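Local coordinates for protein GH3 beta-N-acetylglucosaminidase (Paenibacillaceae, PDB 6K5J) that removes terminal N-acetyl-beta-D-glucosamine units from glycans, probably including chitin oligosaccharides, as a glycoside hydrolase of family 3, at residues A[287-292]-A[319-324]; A[105-110]-A[372-377]; A[167-172]-A[222-227]. One frame throughout, in Å; residues are numbered along the deposited sequence.

Contact 1: residues A[287-292]-A[319-324]; sequences QAVEAG and GRISEE
Val289 sets its CG1 methyl against CD1 of Ile321 at 3.9 Å, and its CB stands 4.1 Å from that same CD1. Placing CG1 trans to the backbone N (chi1 169°) turns this branch toward residues 319-324, where the two side chains meet at about a right angle. Leu312 and Ile296 also lie against Val289, while Val286, Ala315 and Val316 line Ile321. The carbonyl oxygen of Val289 is used too, accepting a hydrogen bond from Arg325 of helix 323-339.

One residue later, Glu290 contributes both carbon and charge. Its CG packs on CG1 of Ile321 at 4.0 Å, and the chain, extended beyond CG, carries the carboxylate past the isoleucine to Arg320. There NH2 of Arg320 lies 3.4 Å from OE1 of Glu290; with an N-H...O angle of 129° this is a weak bond within a salt bridge. The carboxylate and guanidinium planes are 72° apart, which rules out a flat, two-pronged pairing. A water at the guanidinium edge makes up part of the difference: it donates to OE2 of Glu290 (2.7 Å) and accepts from NE of Arg320 (2.6 Å). Arg320 NH2 has a stronger partner in Glu283, also on helix 281-291.

The contact thus ties the last turn of a barrel helix to the turn between helices 302-317 and 323-339. Because the ion pair is long and weak, the buried Val289-Ile321 packing is the closer-fitting part; at the more exposed edge the guanidinium of Arg320 is divided between the carboxylates of Glu290 and Glu283, with a water bridging to Glu290.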
ATOM      1  N   GLN A 287      24.051  -2.774   8.972  1.00 21.35           N
ATOM      2  CA  GLN A 287      24.055  -3.992   8.175  1.00 23.00           C
ATOM      3  C   GLN A 287      23.320  -3.811   6.854  1.00 22.91           C
ATOM      4  O   GLN A 287      23.686  -4.440   5.852  1.00 19.74           O
ATOM      5  CB  GLN A 287      23.447  -5.139   8.972  1.00 24.45           C
ATOM      6  CG  GLN A 287      24.441  -5.818   9.892  1.00 32.64           C
ATOM      7  CD  GLN A 287      23.789  -6.844  10.783  1.00 34.79           C
ATOM      8  OE1 GLN A 287      23.659  -6.645  11.991  1.00 48.11           O
ATOM      9  NE2 GLN A 287      23.370  -7.951  10.192  1.00 33.14           N
ATOM     10  N   ALA A 288      22.292  -2.956   6.829  1.00 21.57           N
ATOM     11  CA  ALA A 288      21.593  -2.673   5.576  1.00 21.46           C
ATOM     12  C   ALA A 288      22.502  -1.967   4.573  1.00 19.64           C
ATOM     13  O   ALA A 288      22.503  -2.303   3.381  1.00 22.22           O
ATOM     14  CB  ALA A 288      20.349  -1.829   5.854  1.00 21.48           C
ATOM     15  N   VAL A 289      23.267  -0.977   5.021  1.00 21.06           N
ATOM     16  CA  VAL A 289      24.204  -0.325   4.109  1.00 21.91           C
ATOM     17  C   VAL A 289      25.252  -1.325   3.638  1.00 20.85           C
ATOM     18  O   VAL A 289      25.572  -1.401   2.447  1.00 21.70           O
ATOM     19  CB  VAL A 289      24.853   0.902   4.777  1.00 19.35           C
ATOM     20  CG1 VAL A 289      26.013   1.409   3.921  1.00 21.85           C
ATOM     21  CG2 VAL A 289      23.806   2.010   4.997  1.00 21.96           C
ATOM     22  N   GLU A 290      25.770  -2.143   4.561  1.00 22.62           N
ATOM     23  CA  GLU A 290      26.764  -3.142   4.171  1.00 24.07           C
ATOM     24  C   GLU A 290      26.195  -4.115   3.147  1.00 26.23           C
ATOM     25  O   GLU A 290      26.906  -4.558   2.239  1.00 23.66           O
ATOM     26  CB  GLU A 290      27.262  -3.890   5.405  1.00 23.41           C
ATOM     27  CG  GLU A 290      28.151  -3.044   6.311  1.00 29.26           C
ATOM     28  CD  GLU A 290      28.667  -3.837   7.503  1.00 37.08           C
ATOM     29  OE1 GLU A 290      27.828  -4.399   8.241  1.00 36.26           O
ATOM     30  OE2 GLU A 290      29.902  -3.918   7.689  1.00 39.06           O
ATOM     31  N   ALA A 291      24.909  -4.448   3.267  1.00 20.86           N
ATOM     32  CA  ALA A 291      24.288  -5.364   2.316  1.00 20.98           C
ATOM     33  C   ALA A 291      24.083  -4.736   0.944  1.00 22.28           C
ATOM     34  O   ALA A 291      23.975  -5.475  -0.042  1.00 23.36           O
ATOM     35  CB  ALA A 291      22.948  -5.870   2.869  1.00 22.29           C
ATOM     36  N   GLY A 292      24.013  -3.404   0.855  1.00 22.16           N
ATOM     37  CA  GLY A 292      23.859  -2.743  -0.426  1.00 23.63           C
ATOM     38  C   GLY A 292      22.800  -1.655  -0.494  1.00 20.74           C
ATOM     39  O   GLY A 292      22.647  -1.019  -1.539  1.00 21.31           O
ATOM     40  N   GLY A 319      35.925   2.308  10.551  1.00 22.21           N
ATOM     41  CA  GLY A 319      36.433   1.580   9.406  1.00 23.38           C
ATOM     42  C   GLY A 319      35.578   0.427   8.932  1.00 26.03           C
ATOM     43  O   GLY A 319      36.030  -0.340   8.074  1.00 24.67           O
ATOM     44  N   ARG A 320      34.367   0.259   9.473  1.00 22.18           N
ATOM     45  CA  ARG A 320      33.511  -0.844   9.048  1.00 24.76           C
ATOM     46  C   ARG A 320      32.853  -0.584   7.705  1.00 25.70           C
ATOM     47  O   ARG A 320      32.622  -1.530   6.945  1.00 27.00           O
ATOM     48  CB  ARG A 320      32.418  -1.112  10.083  1.00 26.01           C
ATOM     49  CG  ARG A 320      32.883  -1.811  11.335  1.00 27.94           C
ATOM     50  CD  ARG A 320      31.683  -2.028  12.273  1.00 31.69           C
ATOM     51  NE  ARG A 320      30.690  -2.912  11.658  1.00 37.20           N
ATOM     52  CZ  ARG A 320      29.461  -3.108  12.132  1.00 41.05           C
ATOM     53  NH1 ARG A 320      29.057  -2.464  13.219  1.00 39.92           N
ATOM     54  NH2 ARG A 320      28.631  -3.937  11.511  1.00 38.30           N
ATOM     55  N   ILE A 321      32.507   0.668   7.419  1.00 24.24           N
ATOM     56  CA  ILE A 321      31.963   1.080   6.129  1.00 25.06           C
ATOM     57  C   ILE A 321      32.946   2.061   5.511  1.00 24.20           C
ATOM     58  O   ILE A 321      33.375   3.015   6.172  1.00 24.53           O
ATOM     59  CB  ILE A 321      30.564   1.711   6.269  1.00 22.30           C
ATOM     60  CG1 ILE A 321      29.561   0.681   6.821  1.00 23.31           C
ATOM     61  CG2 ILE A 321      30.091   2.268   4.930  1.00 24.33           C
ATOM     62  CD1 ILE A 321      28.154   1.283   7.140  1.00 25.35           C
ATOM     63  N   SER A 322      33.304   1.811   4.255  1.00 24.50           N
ATOM     64  CA  SER A 322      34.351   2.541   3.558  1.00 28.53           C
ATOM     65  C   SER A 322      33.846   3.869   3.004  1.00 29.51           C
ATOM     66  O   SER A 322      32.644   4.106   2.846  1.00 26.81           O
ATOM     67  CB  SER A 322      34.928   1.696   2.417  1.00 30.49           C
ATOM     68  OG  SER A 322      34.087   1.732   1.271  1.00 29.32           O
ATOM     69  N   GLU A 323      34.808   4.738   2.692  1.00 26.74           N
ATOM     70  CA  GLU A 323      34.498   6.045   2.128  1.00 26.16           C
ATOM     71  C   GLU A 323      33.824   5.917   0.771  1.00 24.78           C
ATOM     72  O   GLU A 323      32.837   6.608   0.494  1.00 28.82           O
ATOM     73  CB  GLU A 323      35.777   6.874   2.014  1.00 28.62           C
ATOM     74  CG  GLU A 323      35.585   8.192   1.265  1.00 31.95           C
ATOM     75  CD  GLU A 323      36.815   9.083   1.329  1.00 37.57           C
ATOM     76  OE1 GLU A 323      37.876   8.600   1.781  1.00 38.35           O
ATOM     77  OE2 GLU A 323      36.715  10.266   0.935  1.00 38.13           O
ATOM     78  N   GLU A 324      34.358   5.050  -0.102  1.00 26.72           N
ATOM     79  CA  GLU A 324      33.726   4.831  -1.400  1.00 32.19           C
ATOM     80  C   GLU A 324      32.293   4.331  -1.235  1.00 28.01           C
ATOM     81  O   GLU A 324      31.388   4.769  -1.954  1.00 26.61           O
ATOM     82  CB  GLU A 324      34.551   3.842  -2.231  1.00 30.31           C
ATOM     83  CG  GLU A 324      33.988   3.539  -3.632  1.00 36.82           C
ATOM     84  CD  GLU A 324      32.883   2.478  -3.648  1.00 34.01           C
ATOM     85  OE1 GLU A 324      32.887   1.556  -2.793  1.00 34.14           O
ATOM     86  OE2 GLU A 324      32.001   2.570  -4.526  1.00 34.91           O
TER
HETATM   87  O   HOH W   1      31.170  -4.733   9.915  1.00 37.63           O

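Contact 2: residues A[105-110]-A[372-377]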
ATOM      1  N   LEU A 105      -7.391  -3.118  -9.548  1.00 15.78           N
ATOM      2  CA  LEU A 105      -6.877  -2.889 -10.896  1.00 17.36           C
ATOM      3  C   LEU A 105      -6.555  -4.207 -11.595  1.00 18.92           C
ATOM      4  O   LEU A 105      -6.783  -4.348 -12.802  1.00 18.58           O
ATOM      5  CB  LEU A 105      -5.630  -1.994 -10.837  1.00 17.07           C
ATOM      6  CG  LEU A 105      -5.877  -0.508 -10.521  1.00 16.85           C
ATOM      7  CD1 LEU A 105      -4.586   0.187 -10.054  1.00 20.12           C
ATOM      8  CD2 LEU A 105      -6.464   0.203 -11.743  1.00 19.30           C
ATOM      9  N   GLY A 106      -6.010  -5.177 -10.854  1.00 18.72           N
ATOM     10  CA  GLY A 106      -5.711  -6.477 -11.442  1.00 14.93           C
ATOM     11  C   GLY A 106      -6.945  -7.188 -11.966  1.00 17.23           C
ATOM     12  O   GLY A 106      -6.907  -7.815 -13.032  1.00 16.95           O
ATOM     13  N   ALA A 107      -8.060  -7.097 -11.232  1.00 16.80           N
ATOM     14  CA  ALA A 107      -9.299  -7.734 -11.686  1.00 18.46           C
ATOM     15  C   ALA A 107      -9.866  -7.067 -12.933  1.00 19.03           C
ATOM     16  O   ALA A 107     -10.540  -7.727 -13.731  1.00 20.46           O
ATOM     17  CB  ALA A 107     -10.352  -7.718 -10.581  1.00 17.36           C
ATOM     18  N   ALA A 108      -9.644  -5.761 -13.104  1.00 19.08           N
ATOM     19  CA  ALA A 108     -10.043  -5.109 -14.351  1.00 19.41           C
ATOM     20  C   ALA A 108      -9.138  -5.519 -15.513  1.00 23.86           C
ATOM     21  O   ALA A 108      -9.573  -5.512 -16.672  1.00 21.80           O
ATOM     22  CB  ALA A 108     -10.044  -3.586 -14.168  1.00 19.19           C
ATOM     23  N   GLY A 109      -7.884  -5.871 -15.227  1.00 21.59           N
ATOM     24  CA  GLY A 109      -7.003  -6.513 -16.187  1.00 23.51           C
ATOM     25  C   GLY A 109      -6.324  -5.603 -17.188  1.00 26.30           C
ATOM     26  O   GLY A 109      -5.701  -6.109 -18.129  1.00 27.73           O
ATOM     27  N   ASP A 110      -6.400  -4.285 -17.016  1.00 24.13           N
ATOM     28  CA  ASP A 110      -6.020  -3.331 -18.062  1.00 25.12           C
ATOM     29  C   ASP A 110      -4.824  -2.508 -17.592  1.00 23.14           C
ATOM     30  O   ASP A 110      -4.941  -1.722 -16.648  1.00 21.77           O
ATOM     31  CB  ASP A 110      -7.211  -2.438 -18.406  1.00 26.07           C
ATOM     32  CG  ASP A 110      -6.980  -1.585 -19.638  1.00 36.02           C
ATOM     33  OD1 ASP A 110      -5.810  -1.356 -20.013  1.00 39.54           O
ATOM     34  OD2 ASP A 110      -7.979  -1.134 -20.239  1.00 42.95           O
ATOM     35  N   SER A 372     -13.918  -3.774 -12.576  1.00 17.78           N
ATOM     36  CA  SER A 372     -13.215  -4.559 -11.569  1.00 19.30           C
ATOM     37  C   SER A 372     -14.109  -5.561 -10.838  1.00 19.46           C
ATOM     38  O   SER A 372     -13.672  -6.686 -10.575  1.00 17.22           O
ATOM     39  CB  SER A 372     -12.552  -3.597 -10.562  1.00 16.14           C
ATOM     40  OG  SER A 372     -11.835  -4.278  -9.553  1.00 23.30           O
ATOM     41  N   ILE A 373     -15.359  -5.190 -10.524  1.00 18.69           N
ATOM     42  CA  ILE A 373     -16.238  -6.058  -9.737  1.00 18.56           C
ATOM     43  C   ILE A 373     -16.316  -7.440 -10.366  1.00 18.44           C
ATOM     44  O   ILE A 373     -16.541  -7.582 -11.573  1.00 19.88           O
ATOM     45  CB  ILE A 373     -17.645  -5.444  -9.609  1.00 18.06           C
ATOM     46  CG1 ILE A 373     -17.563  -3.987  -9.110  1.00 17.22           C
ATOM     47  CG2 ILE A 373     -18.505  -6.337  -8.703  1.00 17.57           C
ATOM     48  CD1 ILE A 373     -16.949  -3.828  -7.711  1.00 18.79           C
ATOM     49  N   THR A 374     -16.156  -8.465  -9.531  1.00 15.93           N
ATOM     50  CA  THR A 374     -16.015  -9.844  -9.973  1.00 19.91           C
ATOM     51  C   THR A 374     -17.070 -10.712  -9.302  1.00 19.50           C
ATOM     52  O   THR A 374     -17.369 -10.534  -8.123  1.00 20.63           O
ATOM     53  CB  THR A 374     -14.608 -10.347  -9.634  1.00 19.49           C
ATOM     54  OG1 THR A 374     -13.649  -9.466 -10.240  1.00 19.40           O
ATOM     55  CG2 THR A 374     -14.393 -11.771 -10.129  1.00 18.81           C
ATOM     56  N   LEU A 375     -17.649 -11.638 -10.059  1.00 20.37           N
ATOM     57  CA  LEU A 375     -18.612 -12.596  -9.528  1.00 21.60           C
ATOM     58  C   LEU A 375     -17.921 -13.948  -9.430  1.00 21.25           C
ATOM     59  O   LEU A 375     -17.532 -14.520 -10.450  1.00 21.25           O
ATOM     60  CB  LEU A 375     -19.857 -12.687 -10.417  1.00 23.48           C
ATOM     61  CG  LEU A 375     -20.954 -13.691 -10.000  1.00 25.02           C
ATOM     62  CD1 LEU A 375     -21.369 -13.498  -8.539  1.00 21.25           C
ATOM     63  CD2 LEU A 375     -22.166 -13.566 -10.908  1.00 26.93           C
ATOM     64  N   LEU A 376     -17.764 -14.457  -8.213  1.00 19.79           N
ATOM     65  CA  LEU A 376     -17.081 -15.727  -8.009  1.00 20.26           C
ATOM     66  C   LEU A 376     -18.032 -16.906  -7.897  1.00 25.07           C
ATOM     67  O   LEU A 376     -17.644 -18.036  -8.214  1.00 25.58           O
ATOM     68  CB  LEU A 376     -16.213 -15.670  -6.743  1.00 22.77           C
ATOM     69  CG  LEU A 376     -14.861 -14.957  -6.826  1.00 27.98           C
ATOM     70  CD1 LEU A 376     -15.052 -13.470  -6.869  1.00 28.46           C
ATOM     71  CD2 LEU A 376     -14.008 -15.327  -5.610  1.00 25.47           C
ATOM     72  N   ARG A 377     -19.271 -16.677  -7.473  1.00 22.64           N
ATOM     73  CA  ARG A 377     -20.191 -17.781  -7.241  1.00 24.26           C
ATOM     74  C   ARG A 377     -21.609 -17.243  -7.344  1.00 24.47           C
ATOM     75  O   ARG A 377     -21.892 -16.160  -6.841  1.00 21.67           O
ATOM     76  CB  ARG A 377     -19.956 -18.415  -5.860  1.00 23.67           C
ATOM     77  CG  ARG A 377     -20.915 -19.552  -5.530  1.00 26.92           C
ATOM     78  CD  ARG A 377     -20.767 -20.029  -4.091  1.00 25.35           C
ATOM     79  NE  ARG A 377     -19.469 -20.630  -3.848  1.00 24.37           N
ATOM     80  CZ  ARG A 377     -18.960 -20.846  -2.643  1.00 27.61           C
ATOM     81  NH1 ARG A 377     -19.646 -20.504  -1.558  1.00 28.22           N
ATOM     82  NH2 ARG A 377     -17.767 -21.407  -2.523  1.00 26.15           N
TER
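Ala107 directs its methyl at a small cluster of oxygens on residues 372-374. Its CB lies 3.5 Å from the carbonyl O of Ser372 and 3.7 Å from OG1 of Thr374, with OG of Ser372 a little farther off at 3.9 Å. The three oxygens are already engaged with one another or with neighbours, so the methyl rests on a polar but satisfied surface. OG1 of Thr374 donates to the carbonyl O of Ser372 at 2.8 Å; it sits in the carbonyl plane, the C=O...donor angle being 159°. Tyr503 binds the same threonine hydroxyl through its OH and also packs on Ala107.

The serine hydroxyl goes elsewhere. With chi1 at -179°, OG stands opposite the backbone N across the CA-CB bond, and it is hydrogen-bonded to the carbonyl of Ala104, one turn back along helix 102-108. Backbone proximity does the rest: the CA atoms of Ala108 and Ser372 are 4.3 Å apart, and their CB atoms 4.4 Å, a spacing that small residues on both sides allow.

Here helix 102-108 of the TIM-barrel domain meets the junction where helix 359-372 gives way to edge strand 374-377 of the six-stranded sheet, so two domains are joined. Backbone bonds of Ala107 to Thr526 and of Ile373 to Gly525 tie both segments to these two adjoining residues. The chemistry implies a close seam: short side chains bring the backbones together, and the buried hydroxyls are held by carbonyls and Tyr503.

Contact 3: residues A[167-172]-A[222-227]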
ATOM      1  N   GLU A 167       3.441  -0.089 -15.663  1.00 19.30           N
ATOM      2  CA  GLU A 167       2.660   1.081 -16.046  1.00 22.20           C
ATOM      3  C   GLU A 167       2.378   1.981 -14.850  1.00 21.18           C
ATOM      4  O   GLU A 167       2.315   3.206 -15.004  1.00 20.23           O
ATOM      5  CB  GLU A 167       1.361   0.640 -16.719  1.00 21.63           C
ATOM      6  CG  GLU A 167       1.574   0.278 -18.205  1.00 23.08           C
ATOM      7  CD  GLU A 167       2.136   1.460 -18.988  1.00 29.58           C
ATOM      8  OE1 GLU A 167       1.343   2.355 -19.339  1.00 31.53           O
ATOM      9  OE2 GLU A 167       3.361   1.511 -19.239  1.00 28.08           O
ATOM     10  N   ALA A 168       2.196   1.403 -13.658  1.00 19.27           N
ATOM     11  CA  ALA A 168       2.049   2.237 -12.466  1.00 17.88           C
ATOM     12  C   ALA A 168       3.318   3.034 -12.201  1.00 18.22           C
ATOM     13  O   ALA A 168       3.253   4.228 -11.877  1.00 19.24           O
ATOM     14  CB  ALA A 168       1.682   1.379 -11.250  1.00 17.32           C
ATOM     15  N   VAL A 169       4.479   2.385 -12.314  1.00 17.83           N
ATOM     16  CA  VAL A 169       5.760   3.090 -12.195  1.00 20.21           C
ATOM     17  C   VAL A 169       5.805   4.275 -13.150  1.00 19.30           C
ATOM     18  O   VAL A 169       6.178   5.392 -12.768  1.00 17.50           O
ATOM     19  CB  VAL A 169       6.935   2.132 -12.459  1.00 19.51           C
ATOM     20  CG1 VAL A 169       8.238   2.932 -12.598  1.00 15.81           C
ATOM     21  CG2 VAL A 169       7.054   1.120 -11.323  1.00 20.11           C
ATOM     22  N   ARG A 170       5.441   4.039 -14.414  1.00 17.41           N
ATOM     23  CA  ARG A 170       5.485   5.113 -15.408  1.00 19.37           C
ATOM     24  C   ARG A 170       4.510   6.241 -15.068  1.00 22.29           C
ATOM     25  O   ARG A 170       4.835   7.421 -15.238  1.00 21.40           O
ATOM     26  CB  ARG A 170       5.191   4.551 -16.798  1.00 19.11           C
ATOM     27  CG  ARG A 170       5.479   5.526 -17.940  1.00 25.97           C
ATOM     28  CD  ARG A 170       5.449   4.814 -19.296  1.00 29.35           C
ATOM     29  NE  ARG A 170       4.097   4.403 -19.660  1.00 25.24           N
ATOM     30  CZ  ARG A 170       3.219   5.190 -20.272  1.00 30.34           C
ATOM     31  NH1 ARG A 170       3.551   6.438 -20.585  1.00 31.92           N
ATOM     32  NH2 ARG A 170       2.010   4.731 -20.566  1.00 28.77           N
ATOM     33  N   GLY A 171       3.306   5.902 -14.604  1.00 18.93           N
ATOM     34  CA  GLY A 171       2.357   6.943 -14.221  1.00 20.92           C
ATOM     35  C   GLY A 171       2.849   7.799 -13.065  1.00 20.58           C
ATOM     36  O   GLY A 171       2.684   9.023 -13.073  1.00 17.78           O
ATOM     37  N   PHE A 172       3.451   7.167 -12.048  1.00 18.35           N
ATOM     38  CA  PHE A 172       4.040   7.934 -10.950  1.00 19.00           C
ATOM     39  C   PHE A 172       5.165   8.830 -11.464  1.00 18.21           C
ATOM     40  O   PHE A 172       5.201  10.032 -11.175  1.00 19.46           O
ATOM     41  CB  PHE A 172       4.592   7.005  -9.859  1.00 16.27           C
ATOM     42  CG  PHE A 172       3.537   6.291  -9.045  1.00 17.73           C
ATOM     43  CD1 PHE A 172       2.429   6.966  -8.548  1.00 19.30           C
ATOM     44  CD2 PHE A 172       3.680   4.939  -8.756  1.00 18.88           C
ATOM     45  CE1 PHE A 172       1.481   6.304  -7.795  1.00 15.19           C
ATOM     46  CE2 PHE A 172       2.720   4.252  -8.012  1.00 17.36           C
ATOM     47  CZ  PHE A 172       1.619   4.936  -7.538  1.00 17.70           C
ATOM     48  N   ARG A 222      12.765  -1.142 -17.488  1.00 22.21           N
ATOM     49  CA  ARG A 222      12.132   0.045 -18.045  1.00 23.36           C
ATOM     50  C   ARG A 222      12.541   1.330 -17.344  1.00 25.68           C
ATOM     51  O   ARG A 222      12.270   2.415 -17.871  1.00 27.45           O
ATOM     52  CB  ARG A 222      10.608  -0.101 -18.016  1.00 25.15           C
ATOM     53  CG  ARG A 222      10.102  -1.061 -19.082  1.00 28.32           C
ATOM     54  CD  ARG A 222       8.727  -1.606 -18.745  1.00 34.01           C
ATOM     55  NE  ARG A 222       8.256  -2.533 -19.775  1.00 37.50           N
ATOM     56  CZ  ARG A 222       8.660  -3.796 -19.896  1.00 39.95           C
ATOM     57  NH1 ARG A 222       9.544  -4.304 -19.045  1.00 36.73           N
ATOM     58  NH2 ARG A 222       8.175  -4.559 -20.870  1.00 46.03           N
ATOM     59  N   GLY A 223      13.186   1.241 -16.188  1.00 20.26           N
ATOM     60  CA  GLY A 223      13.611   2.428 -15.478  1.00 22.07           C
ATOM     61  C   GLY A 223      12.745   2.714 -14.271  1.00 22.29           C
ATOM     62  O   GLY A 223      11.626   3.216 -14.422  1.00 22.82           O
ATOM     63  N   VAL A 224      13.226   2.383 -13.072  1.00 20.95           N
ATOM     64  CA  VAL A 224      12.484   2.648 -11.841  1.00 20.11           C
ATOM     65  C   VAL A 224      13.398   3.383 -10.862  1.00 17.48           C
ATOM     66  O   VAL A 224      14.568   3.024 -10.692  1.00 20.51           O
ATOM     67  CB  VAL A 224      11.912   1.355 -11.216  1.00 18.09           C
ATOM     68  CG1 VAL A 224      13.026   0.377 -10.840  1.00 21.13           C
ATOM     69  CG2 VAL A 224      11.015   1.688 -10.002  1.00 18.14           C
ATOM     70  N   ASP A 225      12.858   4.420 -10.221  1.00 19.05           N
ATOM     71  CA  ASP A 225      13.682   5.311  -9.409  1.00 19.26           C
ATOM     72  C   ASP A 225      14.205   4.635  -8.151  1.00 22.58           C
ATOM     73  O   ASP A 225      15.309   4.955  -7.701  1.00 18.34           O
ATOM     74  CB  ASP A 225      12.892   6.561  -9.019  1.00 18.87           C
ATOM     75  CG  ASP A 225      12.787   7.563 -10.152  1.00 22.40           C
ATOM     76  OD1 ASP A 225      13.486   7.395 -11.180  1.00 23.54           O
ATOM     77  OD2 ASP A 225      12.001   8.514 -10.013  1.00 21.55           O
ATOM     78  N   ALA A 226      13.435   3.720  -7.560  1.00 19.40           N
ATOM     79  CA  ALA A 226      13.842   3.124  -6.295  1.00 19.31           C
ATOM     80  C   ALA A 226      13.225   1.742  -6.157  1.00 18.88           C
ATOM     81  O   ALA A 226      12.221   1.419  -6.796  1.00 15.86           O
ATOM     82  CB  ALA A 226      13.463   4.027  -5.103  1.00 18.26           C
ATOM     83  N   VAL A 227      13.887   0.911  -5.346  1.00 17.75           N
ATOM     84  CA  VAL A 227      13.439  -0.428  -4.974  1.00 20.21           C
ATOM     85  C   VAL A 227      13.504  -0.520  -3.448  1.00 22.27           C
ATOM     86  O   VAL A 227      14.531  -0.174  -2.849  1.00 17.83           O
ATOM     87  CB  VAL A 227      14.316  -1.518  -5.634  1.00 20.24           C
ATOM     88  CG1 VAL A 227      13.928  -2.930  -5.159  1.00 15.95           C
ATOM     89  CG2 VAL A 227      14.247  -1.430  -7.168  1.00 18.23           C
TER
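The carbonyl oxygen of Gly223 accepts a hydrogen bond from NE2 of Gln173, one turn beyond Val169 along helix 158-174, and is also touched by CG1 of Val169 at 3.9 Å. OE1 of the same glutamine accepts from the backbone N of Asp225, so a single amide clasps the chain on either side of Val224.

Val224 supplies the apolar partner. Its CG2 lies 4.0 Å from CG1 of Val169, and the two side chains cross at about a right angle. Both touching methyls lie trans to their own backbone N; in Val169 this corresponds to a chi1 of 169°. The CA atoms of Val169 and Val224 remain 6.7 Å apart, so the helix reaches across with a side-chain branch, meeting one methyl and one backbone carbonyl. Val181 of strand 178-184 and Pro136 also pack on Val169, adding to the apolar layer between helix and sheet.

On the helix itself, Arg170 grips Glu167 side-on. NH2 reaches OE1 of Glu167 at 2.8 Å on its syn lone pair, and NE reaches OE2 of Glu167 at 3.0 Å with an N-H...O angle of 172°. Both carboxylate oxygens lie close to the guanidinium plane, which should fix the arginine's rotation.

Helix 158-174 leads into strand 178-184, whose parallel neighbour is strand 226-229, as expected of a TIM barrel. The chemistry implies a division of labour: valine methyls fill the buried layer, Gln173 satisfies the peptide groups entering the strand, and the Glu167-Arg170 pair lies off the valine contact, with neither side chain touching residues 222-227.

How the contacts relate
Contacts 1 and 3 both belong to the TIM-barrel domain, each bringing a helix against a neighbouring turn, and each rests on one valine paired with one branched aliphatic residue. Contact 3 is buried nearer the middle of the chain; contact 1 is only partly buried, about 27 Å away between centres, and there charge and water take over at the rim. Contact 2 lies on the other side of the chain's centre from contact 1 and is the one that reaches into the second domain. Its buried packing uses alanine, serine and threonine instead of larger aliphatics. Along the chain, contacts 1 and 3 both fall inside the long loop that contact 2 closes.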